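Local coordinates for metal cation efflux system protein CzcD (Cupriavidus metallidurans, PDB 6VD9) that mediates low-level metal ion resistance, probably by moving cations from the cytoplasm to the periplasm, and binds and transports zinc, at residues E9-A14 with K57-D62; L24-L29 with A34-H39. All blocks are in the same frame, centred on the assembly; numbering follows the deposited sequence. Where two conformers were deposited one is given.

Contact 1 (E9-A14 with K57-D62)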
ATOM      1  N   GLU A   9      -8.816 -13.793   1.000  1.00 18.52           N
ATOM      2  CA  GLU A   9      -9.466 -13.301  -0.252  1.00 17.79           C
ATOM      3  C   GLU A   9     -10.937 -12.981   0.013  1.00 19.27           C
ATOM      4  O   GLU A   9     -11.406 -11.880  -0.352  1.00 19.79           O
ATOM      5  CB  GLU A   9      -9.311 -14.347  -1.370  1.00 18.80           C
ATOM      6  CG  GLU A   9      -7.860 -14.662  -1.706  1.00 21.80           C
ATOM      7  CD  GLU A   9      -7.738 -15.939  -2.516  1.00 24.20           C
ATOM      8  OE1 GLU A   9      -8.688 -16.758  -2.441  1.00 25.79           O
ATOM      9  OE2 GLU A   9      -6.737 -16.070  -3.233  1.00 25.34           O
ATOM     10  N   LYS A  10     -11.681 -13.910   0.604  1.00 20.60           N
ATOM     11  CA  LYS A  10     -13.126 -13.724   0.895  1.00 21.38           C
ATOM     12  C   LYS A  10     -13.271 -12.483   1.759  1.00 19.00           C
ATOM     13  O   LYS A  10     -14.159 -11.675   1.506  1.00 19.08           O
ATOM     14  CB  LYS A  10     -13.703 -14.973   1.583  1.00 24.70           C
ATOM     15  CG  LYS A  10     -15.143 -14.863   2.078  1.00 29.72           C
ATOM     16  CD  LYS A  10     -15.818 -16.209   2.504  1.00 31.67           C
ATOM     17  CE  LYS A  10     -17.265 -15.983   2.916  1.00 37.35           C
ATOM     18  NZ  LYS A  10     -17.967 -17.196   3.410  1.00 43.65           N
ATOM     19  N   GLN A  11     -12.442 -12.335   2.790  1.00 18.77           N
ATOM     20  CA  GLN A  11     -12.668 -11.232   3.746  1.00 19.77           C
ATOM     21  C   GLN A  11     -12.335  -9.889   3.083  1.00 17.82           C
ATOM     22  O   GLN A  11     -12.970  -8.893   3.476  1.00 19.70           O
ATOM     23  CB  GLN A  11     -11.900 -11.462   5.046  1.00 23.95           C
ATOM     24  CG  GLN A  11     -12.440 -12.648   5.827  1.00 27.10           C
ATOM     25  CD  GLN A  11     -13.920 -12.514   6.088  1.00 31.25           C
ATOM     26  OE1 GLN A  11     -14.426 -11.436   6.394  1.00 32.14           O
ATOM     27  NE2 GLN A  11     -14.620 -13.628   5.948  1.00 38.23           N
ATOM     28  N   ILE A  12     -11.335  -9.848   2.189  1.00 17.16           N
ATOM     29  CA  ILE A  12     -10.970  -8.612   1.441  1.00 16.19           C
ATOM     30  C   ILE A  12     -12.187  -8.213   0.592  1.00 16.24           C
ATOM     31  O   ILE A  12     -12.673  -7.080   0.758  1.00 15.41           O
ATOM     32  CB  ILE A  12      -9.693  -8.801   0.595  1.00 15.88           C
ATOM     33  CG1 ILE A  12      -8.467  -8.906   1.505  1.00 17.31           C
ATOM     34  CG2 ILE A  12      -9.537  -7.685  -0.410  1.00 16.10           C
ATOM     35  CD1 ILE A  12      -7.180  -9.140   0.784  1.00 18.42           C
ATOM     36  N   LEU A  13     -12.695  -9.139  -0.225  1.00 16.92           N
ATOM     37  CA  LEU A  13     -13.848  -8.852  -1.128  1.00 17.33           C
ATOM     38  C   LEU A  13     -15.132  -8.594  -0.338  1.00 17.79           C
ATOM     39  O   LEU A  13     -16.036  -7.919  -0.881  1.00 19.18           O
ATOM     40  CB  LEU A  13     -14.014 -10.022  -2.110  1.00 17.54           C
ATOM     41  CG  LEU A  13     -12.928 -10.137  -3.185  1.00 18.47           C
ATOM     42  CD1 LEU A  13     -13.191 -11.372  -4.092  1.00 19.31           C
ATOM     43  CD2 LEU A  13     -12.767  -8.870  -4.019  1.00 18.66           C
ATOM     44  N   ALA A  14     -15.225  -9.074   0.897  1.00 19.35           N
ATOM     45  CA  ALA A  14     -16.405  -8.872   1.762  1.00 19.21           C
ATOM     46  C   ALA A  14     -16.363  -7.484   2.397  1.00 20.80           C
ATOM     47  O   ALA A  14     -17.390  -7.053   2.940  1.00 20.19           O
ATOM     48  CB  ALA A  14     -16.474  -9.937   2.812  1.00 19.17           C
ATOM     49  N   LYS A  57      -7.293  -3.037   7.736  1.00 17.99           N
ATOM     50  CA  LYS A  57      -6.259  -3.183   8.804  1.00 18.49           C
ATOM     51  C   LYS A  57      -6.885  -3.965   9.975  1.00 19.75           C
ATOM     52  O   LYS A  57      -6.250  -4.916  10.449  1.00 17.38           O
ATOM     53  CB  LYS A  57      -5.717  -1.831   9.264  1.00 20.19           C
ATOM     54  CG  LYS A  57      -4.766  -1.122   8.285  1.00 20.06           C
ATOM     55  CD  LYS A  57      -4.516   0.311   8.709  1.00 23.07           C
ATOM     56  CE  LYS A  57      -3.416   1.030   7.961  1.00 26.50           C
ATOM     57  NZ  LYS A  57      -3.232   2.424   8.464  1.00 31.86           N
ATOM     58  N   GLN A  58      -8.068  -3.568  10.429  1.00 20.70           N
ATOM     59  CA  GLN A  58      -8.760  -4.150  11.617  1.00 21.59           C
ATOM     60  C   GLN A  58      -9.046  -5.637  11.358  1.00 21.82           C
ATOM     61  O   GLN A  58      -8.670  -6.485  12.186  1.00 19.37           O
ATOM     62  CB  GLN A  58     -10.015  -3.324  11.926  1.00 25.18           C
ATOM     63  CG  GLN A  58     -10.913  -3.876  13.033  1.00 30.08           C
ATOM     64  CD  GLN A  58     -12.244  -3.146  13.111  1.00 40.27           C
ATOM     65  OE1 GLN A  58     -12.920  -2.873  12.107  1.00 42.12           O
ATOM     66  NE2 GLN A  58     -12.657  -2.836  14.329  1.00 48.14           N
ATOM     67  N   MET A  59      -9.555  -5.964  10.168  1.00 19.68           N
ATOM     68  CA  MET A  59      -9.957  -7.344   9.814  1.00 19.85           C
ATOM     69  C   MET A  59      -8.703  -8.215   9.711  1.00 19.20           C
ATOM     70  O   MET A  59      -8.731  -9.392  10.140  1.00 20.07           O
ATOM     71  CB  MET A  59     -10.777  -7.344   8.515  1.00 21.64           C
ATOM     72  CG  MET A  59     -11.023  -8.720   7.961  1.00 22.60           C
ATOM     73  SD  MET A  59      -9.684  -9.315   6.942  1.00 23.08           S
ATOM     74  CE  MET A  59      -9.793  -8.211   5.526  1.00 23.55           C
ATOM     75  N   LEU A  60      -7.605  -7.702   9.144  1.00 17.50           N
ATOM     76  CA  LEU A  60      -6.405  -8.541   8.894  1.00 17.63           C
ATOM     77  C   LEU A  60      -5.734  -8.879  10.232  1.00 17.64           C
ATOM     78  O   LEU A  60      -5.246 -10.010  10.390  1.00 18.12           O
ATOM     79  CB  LEU A  60      -5.469  -7.800   7.944  1.00 17.92           C
ATOM     80  CG  LEU A  60      -5.994  -7.709   6.512  1.00 17.83           C
ATOM     81  CD1 LEU A  60      -5.159  -6.721   5.718  1.00 17.51           C
ATOM     82  CD2 LEU A  60      -6.002  -9.092   5.864  1.00 17.96           C
ATOM     83  N   ALA A  61      -5.788  -7.942  11.159  1.00 16.42           N
ATOM     84  CA  ALA A  61      -5.228  -8.120  12.521  1.00 18.01           C
ATOM     85  C   ALA A  61      -6.102  -9.130  13.272  1.00 20.54           C
ATOM     86  O   ALA A  61      -5.553 -10.133  13.740  1.00 20.22           O
ATOM     87  CB  ALA A  61      -5.125  -6.813  13.220  1.00 17.54           C
ATOM     88  N   ASP A  62      -7.417  -8.924  13.270  1.00 21.96           N
ATOM     89  CA  ASP A  62      -8.368  -9.685  14.128  1.00 28.45           C
ATOM     90  C   ASP A  62      -8.536 -11.115  13.624  1.00 29.13           C
ATOM     91  O   ASP A  62      -8.554 -12.056  14.456  1.00 27.07           O
ATOM     92  CB  ASP A  62      -9.735  -9.017  14.177  1.00 30.89           C
ATOM     93  CG  ASP A  62      -9.713  -7.696  14.912  1.00 36.90           C
ATOM     94  OD1 ASP A  62      -8.895  -7.572  15.845  1.00 45.85           O
ATOM     95  OD2 ASP A  62     -10.482  -6.794  14.521  1.00 42.57           O
TER
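Met-59 carries this helix-to-helix contact almost alone, reaching across to Gln-11 and Ile-12. The segment 57-62 starts with Lys-57 on another side of its helix, where the amine forms a salt bridge with Glu-74 of the second subunit. Two residues on, Met-59 turns its CB toward the segment 9-14. With CG anti to its backbone N (chi1 170°), the chain sets out toward the other helix, then bends at both chi2 and chi3 to fold its end against the facing backbone. SD lies against the first side-chain carbon of Gln-11, 3.6 Å from its CB. The terminal CE reaches further, to 4.0 Å from the backbone N of Ile-12, and meets the Ile-12 branch more loosely, CE to CG1 being 4.3 Å. A flexible, unbranched apolar chain suits this position: the nearest CA atoms, those of Gln-11 and Met-59, are 7.7 Å apart, and the thioether spans that interval without needing a polar partner. Gln-11 offers Met-59 its aliphatic base, while its amide, carried off by a bend at chi2, makes weak hydrogen bonds with Glu-7 and Lys-63. Leu-60 comes next, its branched end approaching the segment 9-14 no nearer than 5.0 Å. The contact is narrow, burying just 138 Å² over both sides and lacking hydrogen bonds between the segments. Ile-12 leans on Phe-21 of strand 18-28, whereas Leu-60 packs on Val-69 and Ile-71 of strand 68-74 and Phe-64 touches both Gln-11 and Met-59, so the two helices pack next to each other over the sheet of the alpha-beta-beta-alpha-beta C-terminal domain, a ferredoxin-like arrangement without the first strand.

Contact 2 (L24-L29 with A34-H39)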
ATOM      1  N   LEU A  24      -2.037 -10.001  -4.456  1.00 20.10           N
ATOM      2  CA  LEU A  24      -2.018 -10.330  -3.014  1.00 18.31           C
ATOM      3  C   LEU A  24      -0.785 -11.188  -2.780  1.00 17.68           C
ATOM      4  O   LEU A  24      -0.664 -12.251  -3.461  1.00 24.46           O
ATOM      5  CB  LEU A  24      -3.297 -11.069  -2.596  1.00 17.53           C
ATOM      6  CG  LEU A  24      -3.353 -11.584  -1.171  1.00 16.67           C
ATOM      7  CD1 LEU A  24      -3.269 -10.417  -0.150  1.00 16.27           C
ATOM      8  CD2 LEU A  24      -4.658 -12.326  -0.947  1.00 19.10           C
ATOM      9  N   HIS A  25       0.091 -10.752  -1.908  1.00 15.86           N
ATOM     10  CA  HIS A  25       1.267 -11.548  -1.464  0.50 19.28           C
ATOM     11  C   HIS A  25       1.295 -11.640   0.055  1.00 20.12           C
ATOM     12  O   HIS A  25       1.119 -10.625   0.748  1.00 18.35           O
ATOM     13  CB  HIS A  25       2.578 -10.987  -2.011  0.50 19.49           C
ATOM     14  CG  HIS A  25       2.599 -10.804  -3.486  0.50 20.30           C
ATOM     15  ND1 HIS A  25       2.904 -11.832  -4.364  0.50 23.24           N
ATOM     16  CD2 HIS A  25       2.448  -9.695  -4.243  0.50 22.09           C
ATOM     17  CE1 HIS A  25       2.879 -11.367  -5.597  0.50 21.75           C
ATOM     18  NE2 HIS A  25       2.635 -10.064  -5.547  0.50 22.22           N
ATOM     19  N   ILE A  26       1.487 -12.852   0.563  1.00 19.40           N
ATOM     20  CA  ILE A  26       1.493 -13.088   2.030  1.00 23.96           C
ATOM     21  C   ILE A  26       2.658 -14.046   2.266  1.00 23.95           C
ATOM     22  O   ILE A  26       2.715 -15.121   1.616  1.00 25.23           O
ATOM     23  CB  ILE A  26       0.154 -13.618   2.589  1.00 24.01           C
ATOM     24  CG1 ILE A  26      -1.077 -12.789   2.226  1.00 27.18           C
ATOM     25  CG2 ILE A  26       0.251 -13.748   4.104  1.00 24.46           C
ATOM     26  CD1 ILE A  26      -2.363 -13.372   2.794  1.00 27.20           C
ATOM     27  N   TRP A  27       3.636 -13.574   3.014  1.00 27.11           N
ATOM     28  CA  TRP A  27       4.898 -14.311   3.224  1.00 27.43           C
ATOM     29  C   TRP A  27       5.346 -14.109   4.667  1.00 30.02           C
ATOM     30  O   TRP A  27       4.845 -13.181   5.308  1.00 26.28           O
ATOM     31  CB  TRP A  27       5.947 -13.855   2.219  1.00 29.03           C
ATOM     32  CG  TRP A  27       6.597 -12.529   2.451  1.00 28.17           C
ATOM     33  CD1 TRP A  27       7.856 -12.323   2.939  1.00 30.52           C
ATOM     34  CD2 TRP A  27       6.081 -11.224   2.112  1.00 27.38           C
ATOM     35  NE1 TRP A  27       8.158 -10.985   2.950  1.00 30.36           N
ATOM     36  CE2 TRP A  27       7.086 -10.285   2.450  1.00 28.98           C
ATOM     37  CE3 TRP A  27       4.875 -10.751   1.570  1.00 28.54           C
ATOM     38  CZ2 TRP A  27       6.926  -8.913   2.259  1.00 27.92           C
ATOM     39  CZ3 TRP A  27       4.718  -9.395   1.372  1.00 27.10           C
ATOM     40  CH2 TRP A  27       5.732  -8.489   1.710  1.00 29.84           C
ATOM     41  N   ALA A  28       6.277 -14.947   5.135  1.00 32.41           N
ATOM     42  CA  ALA A  28       6.825 -14.892   6.510  1.00 34.72           C
ATOM     43  C   ALA A  28       8.070 -14.001   6.516  1.00 32.30           C
ATOM     44  O   ALA A  28       8.934 -14.179   5.660  1.00 36.00           O
ATOM     45  CB  ALA A  28       7.140 -16.292   6.998  1.00 38.06           C
ATOM     46  N   LEU A  29       8.128 -13.041   7.432  1.00 35.77           N
ATOM     47  CA  LEU A  29       9.349 -12.261   7.729  1.00 34.70           C
ATOM     48  C   LEU A  29      10.323 -13.156   8.501  1.00 39.44           C
ATOM     49  O   LEU A  29       9.881 -14.212   9.014  1.00 38.57           O
ATOM     50  CB  LEU A  29       8.972 -11.033   8.551  1.00 36.32           C
ATOM     51  CG  LEU A  29       8.013 -10.060   7.864  1.00 34.84           C
ATOM     52  CD1 LEU A  29       7.552  -8.994   8.842  1.00 35.94           C
ATOM     53  CD2 LEU A  29       8.660  -9.429   6.643  1.00 34.02           C
ATOM     54  N   ALA A  34       3.652 -12.758   9.771  1.00 30.98           N
ATOM     55  CA  ALA A  34       3.076 -12.611   8.415  1.00 30.17           C
ATOM     56  C   ALA A  34       3.283 -11.176   7.911  1.00 28.35           C
ATOM     57  O   ALA A  34       3.163 -10.226   8.709  1.00 27.22           O
ATOM     58  CB  ALA A  34       1.617 -12.970   8.458  1.00 31.25           C
ATOM     59  N   SER A  35       3.677 -11.032   6.645  1.00 24.81           N
ATOM     60  CA  SER A  35       3.701  -9.745   5.913  1.00 24.28           C
ATOM     61  C   SER A  35       2.717  -9.876   4.750  1.00 22.46           C
ATOM     62  O   SER A  35       2.657 -10.944   4.160  1.00 20.90           O
ATOM     63  CB  SER A  35       5.087  -9.414   5.458  1.00 26.78           C
ATOM     64  OG  SER A  35       5.150  -8.160   4.817  1.00 25.74           O
ATOM     65  N   LEU A  36       1.983  -8.813   4.424  1.00 21.62           N
ATOM     66  CA  LEU A  36       0.958  -8.880   3.350  1.00 19.37           C
ATOM     67  C   LEU A  36       1.108  -7.636   2.494  1.00 17.38           C
ATOM     68  O   LEU A  36       1.219  -6.547   3.066  1.00 17.48           O
ATOM     69  CB  LEU A  36      -0.437  -8.939   3.962  1.00 18.83           C
ATOM     70  CG  LEU A  36      -1.611  -8.973   2.976  1.00 19.43           C
ATOM     71  CD1 LEU A  36      -2.815  -9.693   3.559  1.00 19.43           C
ATOM     72  CD2 LEU A  36      -2.022  -7.571   2.568  1.00 20.19           C
ATOM     73  N   THR A  37       1.050  -7.796   1.175  1.00 17.16           N
ATOM     74  CA  THR A  37       0.844  -6.624   0.291  1.00 17.15           C
ATOM     75  C   THR A  37      -0.337  -6.981  -0.594  1.00 16.20           C
ATOM     76  O   THR A  37      -0.490  -8.176  -0.928  1.00 15.31           O
ATOM     77  CB  THR A  37       2.092  -6.231  -0.507  1.00 17.94           C
ATOM     78  OG1 THR A  37       2.406  -7.321  -1.361  1.00 20.61           O
ATOM     79  CG2 THR A  37       3.294  -5.962   0.380  1.00 20.11           C
ATOM     80  N   VAL A  38      -1.069  -5.964  -1.014  1.00 14.75           N
ATOM     81  CA  VAL A  38      -2.207  -6.190  -1.928  1.00 15.98           C
ATOM     82  C   VAL A  38      -2.536  -4.888  -2.640  1.00 15.01           C
ATOM     83  O   VAL A  38      -2.279  -3.815  -2.087  1.00 14.95           O
ATOM     84  CB  VAL A  38      -3.408  -6.824  -1.202  1.00 15.35           C
ATOM     85  CG1 VAL A  38      -4.053  -5.898  -0.183  1.00 15.51           C
ATOM     86  CG2 VAL A  38      -4.422  -7.372  -2.194  1.00 17.86           C
ATOM     87  N   HIS A  39      -2.996  -5.010  -3.884  1.00 15.13           N
ATOM     88  CA  HIS A  39      -3.569  -3.888  -4.670  1.00 15.88           C
ATOM     89  C   HIS A  39      -5.101  -3.991  -4.695  1.00 16.81           C
ATOM     90  O   HIS A  39      -5.635  -4.970  -5.229  1.00 19.91           O
ATOM     91  CB  HIS A  39      -2.953  -3.801  -6.060  1.00 18.36           C
ATOM     92  CG  HIS A  39      -1.495  -3.494  -6.046  1.00 20.23           C
ATOM     93  ND1 HIS A  39      -0.931  -2.619  -6.947  1.00 25.50           N
ATOM     94  CD2 HIS A  39      -0.471  -3.975  -5.304  1.00 23.32           C
ATOM     95  CE1 HIS A  39       0.373  -2.565  -6.741  1.00 24.60           C
ATOM     96  NE2 HIS A  39       0.675  -3.369  -5.740  1.00 21.45           N
TER
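Trp-27 lays its indole over Ser-35, its directly paired neighbour in the beta hairpin. Ser-35 CB stands 3.7 Å from the centroid of the six-membered ring and 10° off its normal, a CH-pi contact; Ser-35 OG, over the same ring, is 3.2 Å from Trp-27 CH2. A small residue suits a place beneath a broad ring. The indole gets there because chi1 of 75° sets CG between the backbone N and carbonyl carbon, swinging the ring across to the adjacent strand. Its edge then meets Thr-37, whose methyl CG2 lies in the ring plane, 3.8 Å from Trp-27 CH2. Leu-29 CD2 adds an aliphatic contact at Ser-35 CB.

On the other face, Ile-26 and Leu-36 run side by side in the same direction, their CD1 atoms 3.8 Å apart. Leu-24 CD1 fits against Val-38 CB at 3.7 Å; these branched apolar chains suit a face covered by helices. Four backbone hydrogen bonds fix the antiparallel register, two in each of the pairs His-25/Thr-37 and Trp-27/Ser-35.

Trp-27 and Thr-37 each meet their counterparts in the second subunit, and His-39, one of the nickel-site residues, is hydrogen-bonded to Thr-70 of that subunit, placing the hairpin at the dimer interface. Leu-24 and Ile-26 face helix 5-13, while strand 68-74 runs parallel to 34-39 on the side away from 24-29.

In the fold
Contact 1 and contact 2 form successive layers of the same small domain, the cytoplasmic C-terminal part of CzcD, with centres 13 Å apart. Along the chain the hairpin pairing is nested inside the loop that contact 1 closes: helix 5-13 leads into strand 18-28, strand 34-42 follows, and helix 53-64 returns beside the first helix. The layers meet directly, with Leu-60 CD2 4.0 Å from Leu-36 CD1 and Ile-12 CD1 4.2 Å from Leu-24 CD1. One face of the hairpin thus shares a core with both helices, while its other face serves the subunit interface, consistent with a domain built for dimerisation.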